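Local coordinates for protein putative lipase (Bacteroides thetaiotaomicron VPI-5482, PDB 3BZW) that probably hydrolyses ester bonds as a GDSL-like lipase or acylhydrolase of the SGNH hydrolase clan, perhaps with lysophospholipase activity, at residues 43-48 against 232-237; 99-104 against 169-174. All blocks are in the same frame, centred on the assembly; numbering follows the deposited sequence.

Contact 1: residues 43-48 against 232-237; sequences GDNIKK and YFYDAG
Ile-46 and Tyr-234 mark the nearest approach of the two backbones, with Ile-46 CA and Tyr-234 CA 8.5 Å apart. Segment 43-48 is an irregular loop. Segment 232-237 turns a corner at Tyr-234. No hydrogen bond joins the two segments; side-chain contacts alone bridge them. Tyr-234 sends its ring across, with CG anti to the backbone N (chi1 -155°). The CG1-CD1 branch of Ile-46 comes obliquely against the CD1 and CE1 carbons of the ring. Its methyl Ile-46 CD1 lies 3.6 Å from Tyr-234 CD1. Ile-46 CG1 lies 3.8 Å from Tyr-234 CE1. Farther out, Asn-45 CB sits 3.2 Å from Tyr-234 OH, a close carbon-to-oxygen contact, not a hydrogen bond. Replacing Tyr-234 by an alanine would probably leave Ile-46 CD1 and Asn-45 CB without their partner and open a gap between the two loops. Lys-48 folds back, and Lys-48 NZ donates to Ile-46 O at 2.8 Å. The same ammonium also bonds the carbonyls of Pro-39 and Cys-41. In the other loop, Asp-235 OD1 accepts from Gly-237 N at 2.9 Å, which makes an Asx turn. Tyr-42 stacks on the Tyr-234 ring. The Tyr-234 backbone pairs with His-242, whose NE2 bonds a bound acetate. The contact thus joins the loop after strand 28-33 to the loop before helix 245-258. Loop 43-48 runs into helix 49-57, with Lys-48 at the N-cap position. Ile-46 and Lys-48 both touch Gln-248 of helix 245-258, and Lys-47 N bonds Thr-245 OG1 at the start of that helix.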
ATOM      1  N   GLY A  43       5.033  24.069 -43.975  1.00  8.07           N
ATOM      2  CA  GLY A  43       5.681  23.903 -45.263  1.00  8.68           C
ATOM      3  C   GLY A  43       7.101  23.380 -45.190  1.00  9.17           C
ATOM      4  O   GLY A  43       7.380  22.393 -44.510  1.00  8.43           O
ATOM      5  N   ASP A  44       8.002  24.052 -45.896  1.00  8.55           N
ATOM      6  CA  ASP A  44       9.401  23.655 -45.922  1.00 10.65           C
ATOM      7  C   ASP A  44      10.199  24.167 -44.731  1.00  8.81           C
ATOM      8  O   ASP A  44      11.417  24.008 -44.688  1.00  8.22           O
ATOM      9  CB  ASP A  44      10.065  24.129 -47.215  1.00 15.35           C
ATOM     10  CG  ASP A  44       9.408  23.550 -48.452  1.00 18.99           C
ATOM     11  OD1 ASP A  44       9.092  22.340 -48.448  1.00 21.22           O
ATOM     12  OD2 ASP A  44       9.219  24.302 -49.432  1.00 22.92           O
ATOM     13  N   ASN A  45       9.523  24.788 -43.769  1.00  7.51           N
ATOM     14  CA  ASN A  45      10.217  25.289 -42.589  1.00  6.99           C
ATOM     15  C   ASN A  45      10.594  24.144 -41.656  1.00  7.18           C
ATOM     16  O   ASN A  45      11.437  24.302 -40.770  1.00  6.63           O
ATOM     17  CB  ASN A  45       9.348  26.297 -41.839  1.00  6.66           C
ATOM     18  CG  ASN A  45       9.183  27.591 -42.599  1.00  7.44           C
ATOM     19  OD1 ASN A  45       8.127  27.861 -43.175  1.00  8.99           O
ATOM     20  ND2 ASN A  45      10.237  28.395 -42.620  1.00  5.29           N
ATOM     21  N   ILE A  46       9.964  22.994 -41.865  1.00  5.51           N
ATOM     22  CA  ILE A  46      10.227  21.815 -41.050  1.00  5.88           C
ATOM     23  C   ILE A  46      10.532  20.583 -41.896  1.00  7.09           C
ATOM     24  O   ILE A  46       9.777  20.242 -42.806  1.00  6.96           O
ATOM     25  CB  ILE A  46       9.014  21.468 -40.146  1.00  5.56           C
ATOM     26  CG1 ILE A  46       8.747  22.607 -39.160  1.00  5.13           C
ATOM     27  CG2 ILE A  46       9.277  20.161 -39.396  1.00  5.79           C
ATOM     28  CD1 ILE A  46       7.527  22.384 -38.288  1.00  3.31           C
ATOM     29  N   LYS A  47      11.651  19.931 -41.596  1.00  7.06           N
ATOM     30  CA  LYS A  47      12.031  18.700 -42.282  1.00  7.72           C
ATOM     31  C   LYS A  47      11.500  17.618 -41.345  1.00  7.06           C
ATOM     32  O   LYS A  47      11.886  17.563 -40.173  1.00  5.83           O
ATOM     33  CB  LYS A  47      13.552  18.605 -42.414  1.00  7.72           C
ATOM     34  CG  LYS A  47      14.041  17.385 -43.181  1.00  8.80           C
ATOM     35  CD  LYS A  47      15.541  17.462 -43.420  1.00 12.57           C
ATOM     36  CE  LYS A  47      16.045  16.262 -44.203  1.00 14.46           C
ATOM     37  NZ  LYS A  47      17.515  16.334 -44.424  1.00 15.47           N
ATOM     38  N   LYS A  48      10.607  16.774 -41.855  1.00  5.90           N
ATOM     39  CA  LYS A  48       9.988  15.729 -41.040  1.00  6.82           C
ATOM     40  C   LYS A  48      10.813  14.465 -40.795  1.00  6.95           C
ATOM     41  O   LYS A  48      11.714  14.128 -41.568  1.00  5.30           O
ATOM     42  CB  LYS A  48       8.617  15.364 -41.624  1.00  4.85           C
ATOM     43  CG  LYS A  48       7.551  16.456 -41.434  1.00  7.33           C
ATOM     44  CD  LYS A  48       7.798  17.685 -42.319  1.00  4.61           C
ATOM     45  CE  LYS A  48       6.789  18.794 -42.032  1.00  8.36           C
ATOM     46  NZ  LYS A  48       6.955  19.969 -42.949  1.00  7.82           N
ATOM     47  N   TYR A 232      13.339  22.187 -29.340  1.00  4.74           N
ATOM     48  CA  TYR A 232      12.853  21.137 -30.230  1.00  3.95           C
ATOM     49  C   TYR A 232      11.465  21.417 -30.798  1.00  5.30           C
ATOM     50  O   TYR A 232      10.922  20.602 -31.547  1.00  5.06           O
ATOM     51  CB  TYR A 232      12.811  19.800 -29.490  1.00  4.90           C
ATOM     52  CG  TYR A 232      14.169  19.228 -29.165  1.00  5.04           C
ATOM     53  CD1 TYR A 232      15.056  18.876 -30.179  1.00  4.56           C
ATOM     54  CD2 TYR A 232      14.558  19.014 -27.843  1.00  4.93           C
ATOM     55  CE1 TYR A 232      16.297  18.319 -29.889  1.00  4.57           C
ATOM     56  CE2 TYR A 232      15.794  18.456 -27.542  1.00  5.59           C
ATOM     57  CZ  TYR A 232      16.658  18.114 -28.569  1.00  4.48           C
ATOM     58  OH  TYR A 232      17.886  17.572 -28.276  1.00  6.03           O
ATOM     59  N   PHE A 233      10.889  22.560 -30.437  1.00  5.08           N
ATOM     60  CA  PHE A 233       9.557  22.912 -30.911  1.00  4.84           C
ATOM     61  C   PHE A 233       9.563  24.205 -31.729  1.00  5.87           C
ATOM     62  O   PHE A 233      10.411  25.072 -31.534  1.00  5.95           O
ATOM     63  CB  PHE A 233       8.600  22.953 -29.718  1.00  3.47           C
ATOM     64  CG  PHE A 233       8.374  21.594 -29.110  1.00  4.31           C
ATOM     65  CD1 PHE A 233       7.305  20.800 -29.524  1.00  4.17           C
ATOM     66  CD2 PHE A 233       9.298  21.059 -28.208  1.00  3.26           C
ATOM     67  CE1 PHE A 233       7.162  19.487 -29.055  1.00  5.79           C
ATOM     68  CE2 PHE A 233       9.165  19.750 -27.733  1.00  3.93           C
ATOM     69  CZ  PHE A 233       8.096  18.962 -28.157  1.00  3.66           C
ATOM     70  N   TYR A 234       8.607  24.320 -32.648  1.00  6.49           N
ATOM     71  CA  TYR A 234       8.548  25.446 -33.581  1.00  6.69           C
ATOM     72  C   TYR A 234       8.499  26.903 -33.132  1.00  7.22           C
ATOM     73  O   TYR A 234       9.272  27.725 -33.626  1.00  6.03           O
ATOM     74  CB  TYR A 234       7.407  25.234 -34.579  1.00  7.76           C
ATOM     75  CG  TYR A 234       7.636  25.981 -35.873  1.00  7.52           C
ATOM     76  CD1 TYR A 234       8.576  25.526 -36.801  1.00  8.13           C
ATOM     77  CD2 TYR A 234       6.963  27.172 -36.145  1.00 10.25           C
ATOM     78  CE1 TYR A 234       8.844  26.241 -37.966  1.00  7.96           C
ATOM     79  CE2 TYR A 234       7.224  27.897 -37.313  1.00  9.28           C
ATOM     80  CZ  TYR A 234       8.167  27.423 -38.216  1.00  9.51           C
ATOM     81  OH  TYR A 234       8.434  28.135 -39.364  1.00  9.56           O
ATOM     82  N   ASP A 235       7.599  27.242 -32.218  1.00  7.25           N
ATOM     83  CA  ASP A 235       7.467  28.638 -31.815  1.00  7.96           C
ATOM     84  C   ASP A 235       7.324  28.804 -30.306  1.00  7.46           C
ATOM     85  O   ASP A 235       6.276  28.512 -29.733  1.00  6.89           O
ATOM     86  CB  ASP A 235       6.254  29.240 -32.537  1.00  7.10           C
ATOM     87  CG  ASP A 235       6.223  30.761 -32.484  1.00  8.10           C
ATOM     88  OD1 ASP A 235       6.321  31.329 -31.379  1.00  8.57           O
ATOM     89  OD2 ASP A 235       6.082  31.387 -33.554  1.00  8.48           O
ATOM     90  N   ALA A 236       8.390  29.279 -29.671  1.00  8.44           N
ATOM     91  CA  ALA A 236       8.403  29.479 -28.227  1.00  7.89           C
ATOM     92  C   ALA A 236       7.196  30.258 -27.706  1.00  8.79           C
ATOM     93  O   ALA A 236       6.708  29.998 -26.605  1.00 10.74           O
ATOM     94  CB  ALA A 236       9.691  30.185 -27.816  1.00  9.67           C
ATOM     95  N   GLY A 237       6.698  31.202 -28.492  1.00  8.49           N
ATOM     96  CA  GLY A 237       5.570  31.985 -28.022  1.00  9.26           C
ATOM     97  C   GLY A 237       4.177  31.522 -28.406  1.00 10.01           C
ATOM     98  O   GLY A 237       3.219  31.775 -27.670  1.00  8.77           O
TER

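Contact 2: residues 99-104 against 169-174. With ACT (acetate ion), chain G.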
ATOM      1  N   ASN A  99      -4.478  14.758 -31.129  1.00  6.10           N
ATOM      2  CA  ASN A  99      -5.657  15.547 -31.463  1.00  6.83           C
ATOM      3  C   ASN A  99      -6.925  15.002 -30.796  1.00  5.71           C
ATOM      4  O   ASN A  99      -7.890  15.741 -30.586  1.00  4.30           O
ATOM      5  CB  ASN A  99      -5.836  15.633 -32.984  1.00  6.22           C
ATOM      6  CG  ASN A  99      -4.792  16.525 -33.643  1.00  9.02           C
ATOM      7  OD1 ASN A  99      -4.474  17.600 -33.134  1.00  8.62           O
ATOM      8  ND2 ASN A  99      -4.269  16.089 -34.786  1.00  6.07           N
ATOM      9  N   ASP A 100      -6.938  13.711 -30.480  1.00  6.23           N
ATOM     10  CA  ASP A 100      -8.090  13.133 -29.791  1.00  5.06           C
ATOM     11  C   ASP A 100      -8.122  13.780 -28.405  1.00  5.17           C
ATOM     12  O   ASP A 100      -9.189  14.101 -27.873  1.00  6.31           O
ATOM     13  CB  ASP A 100      -7.939  11.616 -29.666  1.00  4.50           C
ATOM     14  CG  ASP A 100      -8.088  10.905 -30.998  1.00  6.02           C
ATOM     15  OD1 ASP A 100      -9.183  10.368 -31.274  1.00  5.70           O
ATOM     16  OD2 ASP A 100      -7.108  10.896 -31.774  1.00  3.35           O
ATOM     17  N   TYR A 101      -6.942  13.982 -27.829  1.00  2.98           N
ATOM     18  CA  TYR A 101      -6.852  14.621 -26.520  1.00  4.79           C
ATOM     19  C   TYR A 101      -7.366  16.053 -26.623  1.00  5.69           C
ATOM     20  O   TYR A 101      -8.249  16.468 -25.872  1.00  6.09           O
ATOM     21  CB  TYR A 101      -5.402  14.643 -26.019  1.00  3.27           C
ATOM     22  CG  TYR A 101      -5.146  15.712 -24.970  1.00  4.21           C
ATOM     23  CD1 TYR A 101      -5.609  15.570 -23.660  1.00  3.21           C
ATOM     24  CD2 TYR A 101      -4.483  16.890 -25.311  1.00  4.86           C
ATOM     25  CE1 TYR A 101      -5.416  16.591 -22.709  1.00  5.30           C
ATOM     26  CE2 TYR A 101      -4.289  17.908 -24.383  1.00  4.97           C
ATOM     27  CZ  TYR A 101      -4.757  17.756 -23.088  1.00  6.03           C
ATOM     28  OH  TYR A 101      -4.564  18.779 -22.195  1.00  5.94           O
ATOM     29  N   ASN A 102      -6.815  16.805 -27.570  1.00  5.07           N
ATOM     30  CA  ASN A 102      -7.207  18.196 -27.748  1.00  5.24           C
ATOM     31  C   ASN A 102      -8.693  18.372 -28.062  1.00  5.88           C
ATOM     32  O   ASN A 102      -9.310  19.350 -27.637  1.00  7.09           O
ATOM     33  CB  ASN A 102      -6.373  18.840 -28.860  1.00  5.29           C
ATOM     34  CG  ASN A 102      -6.696  20.310 -29.046  1.00  5.19           C
ATOM     35  OD1 ASN A 102      -7.022  20.756 -30.153  1.00  7.63           O
ATOM     36  ND2 ASN A 102      -6.607  21.071 -27.964  1.00  3.14           N
ATOM     37  N   SER A 103      -9.268  17.419 -28.786  1.00  5.48           N
ATOM     38  CA  SER A 103     -10.674  17.503 -29.161  1.00  5.86           C
ATOM     39  C   SER A 103     -11.630  16.874 -28.148  1.00  5.77           C
ATOM     40  O   SER A 103     -12.810  16.659 -28.441  1.00  6.71           O
ATOM     41  CB  SER A 103     -10.874  16.880 -30.543  1.00  6.70           C
ATOM     42  OG  SER A 103     -10.117  17.594 -31.514  1.00  7.94           O
ATOM     43  N   SER A 104     -11.111  16.584 -26.960  1.00  5.42           N
ATOM     44  CA  SER A 104     -11.895  15.999 -25.872  1.00  5.27           C
ATOM     45  C   SER A 104     -12.680  14.744 -26.243  1.00  5.68           C
ATOM     46  O   SER A 104     -13.862  14.626 -25.909  1.00  5.68           O
ATOM     47  CB  SER A 104     -12.862  17.044 -25.300  1.00  6.06           C
ATOM     48  OG  SER A 104     -12.161  18.193 -24.857  1.00  6.38           O
ATOM     49  N   LEU A 169       3.547  12.603 -28.441  1.00  4.75           N
ATOM     50  CA  LEU A 169       4.620  13.316 -27.746  1.00  5.18           C
ATOM     51  C   LEU A 169       4.071  14.238 -26.664  1.00  4.36           C
ATOM     52  O   LEU A 169       2.907  14.628 -26.714  1.00  3.26           O
ATOM     53  CB  LEU A 169       5.412  14.174 -28.738  1.00  6.43           C
ATOM     54  CG  LEU A 169       6.002  13.483 -29.968  1.00  8.30           C
ATOM     55  CD1 LEU A 169       6.655  14.522 -30.872  1.00 10.36           C
ATOM     56  CD2 LEU A 169       7.009  12.435 -29.525  1.00 11.27           C
ATOM     57  N   HIS A 170       4.912  14.577 -25.687  1.00  4.40           N
ATOM     58  CA  HIS A 170       4.503  15.507 -24.642  1.00  4.19           C
ATOM     59  C   HIS A 170       4.192  16.791 -25.404  1.00  4.71           C
ATOM     60  O   HIS A 170       4.752  17.031 -26.474  1.00  4.70           O
ATOM     61  CB  HIS A 170       5.629  15.735 -23.626  1.00  2.54           C
ATOM     62  CG  HIS A 170       5.659  14.714 -22.529  1.00  2.99           C
ATOM     63  ND1 HIS A 170       6.147  13.438 -22.708  1.00  4.21           N
ATOM     64  CD2 HIS A 170       5.204  14.766 -21.254  1.00  2.01           C
ATOM     65  CE1 HIS A 170       5.992  12.747 -21.592  1.00  2.72           C
ATOM     66  NE2 HIS A 170       5.421  13.529 -20.694  1.00  4.44           N
ATOM     67  N   ARG A 171       3.312  17.617 -24.856  1.00  4.51           N
ATOM     68  CA  ARG A 171       2.900  18.826 -25.554  1.00  4.61           C
ATOM     69  C   ARG A 171       2.637  19.998 -24.629  1.00  5.09           C
ATOM     70  O   ARG A 171       2.202  19.815 -23.497  1.00  6.21           O
ATOM     71  CB  ARG A 171       1.623  18.526 -26.333  1.00  4.39           C
ATOM     72  CG  ARG A 171       0.562  17.840 -25.478  1.00  6.83           C
ATOM     73  CD  ARG A 171      -0.727  17.633 -26.246  1.00  5.00           C
ATOM     74  NE  ARG A 171      -1.396  18.903 -26.488  1.00  6.20           N
ATOM     75  CZ  ARG A 171      -2.221  19.130 -27.503  1.00  5.94           C
ATOM     76  NH1 ARG A 171      -2.481  18.168 -28.380  1.00  4.36           N
ATOM     77  NH2 ARG A 171      -2.780  20.322 -27.642  1.00  6.21           N
ATOM     78  N   SER A 172       2.884  21.206 -25.127  1.00  5.82           N
ATOM     79  CA  SER A 172       2.639  22.399 -24.335  1.00  4.96           C
ATOM     80  C   SER A 172       1.660  23.315 -25.070  1.00  5.64           C
ATOM     81  O   SER A 172       0.965  22.879 -25.990  1.00  6.12           O
ATOM     82  CB  SER A 172       3.949  23.129 -24.024  1.00  6.01           C
ATOM     83  OG  SER A 172       3.718  24.191 -23.110  1.00  6.84           O
ATOM     84  N   LEU A 173       1.607  24.581 -24.672  1.00  4.82           N
ATOM     85  CA  LEU A 173       0.666  25.526 -25.262  1.00  6.60           C
ATOM     86  C   LEU A 173       0.775  25.735 -26.768  1.00  6.69           C
ATOM     87  O   LEU A 173       1.848  25.629 -27.356  1.00  7.19           O
ATOM     88  CB  LEU A 173       0.779  26.879 -24.547  1.00  7.60           C
ATOM     89  CG  LEU A 173       2.047  27.702 -24.789  1.00 10.49           C
ATOM     90  CD1 LEU A 173       1.857  28.577 -26.016  1.00 11.59           C
ATOM     91  CD2 LEU A 173       2.333  28.571 -23.576  1.00 12.68           C
ATOM     92  N   ALA A 174      -0.364  26.030 -27.385  1.00  8.06           N
ATOM     93  CA  ALA A 174      -0.429  26.293 -28.819  1.00  9.84           C
ATOM     94  C   ALA A 174      -1.559  27.287 -29.068  1.00 11.01           C
ATOM     95  O   ALA A 174      -2.677  27.104 -28.590  1.00 11.35           O
ATOM     96  CB  ALA A 174      -0.680  25.003 -29.597  1.00  8.34           C
TER
HETATM   97  C   ACT G 301      -1.834  18.337 -35.179  1.00  9.06           C
HETATM   98  O   ACT G 301      -1.885  19.554 -35.136  1.00  9.73           O
HETATM   99  OXT ACT G 301      -2.436  17.736 -36.052  1.00  8.64           O
HETATM  100  CH3 ACT G 301      -1.016  17.578 -34.166  1.00  7.95           C
HETATM  101  O   HOH W   1      -3.676  19.019 -30.806  1.00  6.12           O
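Arg-171 reaches Tyr-101 through a bent chain. Its CG stands between the backbone N and the carbonyl carbon (chi1 50°), and a turn at chi3 swings the guanidinium over. Tyr-101 holds its ring anti to the backbone N (chi1 158°). The two planes are 66° apart. The ring presents its CD2-CE2 edge to one face of the guanidinium: Tyr-101 CE2 is 3.7 Å from Arg-171 NE, and Tyr-101 CD2 is 3.9 Å from Arg-171 CZ. Asn-102 crosses at about a right angle, with ND2 3.9 Å from Arg-171 NH2, a van der Waals contact. Arg-171 NH2 bonds Gln-182 OE1, and NH1 bonds Thr-98 OG1. A water at its edge accepts from Arg-171 NH1 at 2.8 Å and can donate to Asn-99 OD1, also at 2.8 Å. Asn-99 ND2 makes a nearly straight bond of 2.8 Å to OXT of an acetate, probably from the crystallisation liquor. Ser-35 N and Gly-68 N also bond the acetate, and with Asn-99 ND2 they fit the oxyanion hole of SGNH hydrolases. His-242 NE2 bonds it too and is probably the catalytic histidine. Arg-171 would then lie in the second shell, linked through the water. The Tyr-101 hydroxyl bonds Tyr-187 O. Helix 98-102 ends in a Schellman motif. Ile-195 of helix 195-210 touches both Tyr-101 and Arg-171, and His-122 of a second subunit packs on Asn-102.

In the fold
From the N terminus, the chain leaves strand 28-33 of the parallel sheet and enters loop 43-48, the first half of contact 1. After strand 91-95 it reaches helix 98-102, the first half of contact 2. The long hairpin 111-122/127-136, helix 143-157 and strand 162-166 follow before 169-174 closes that inner loop. Contact 1 closes later, at 232-237, so contact 2 nests within it. The centres lie about 17 Å apart. The contacts touch through their second segments: Gly-237 O is 3.8 Å from Leu-173 CD1. Contact 1 ties the loop after strand 28-33 to the approach to helix 245-258; contact 2 ties helix 98-102 to the loop after strand 162-166.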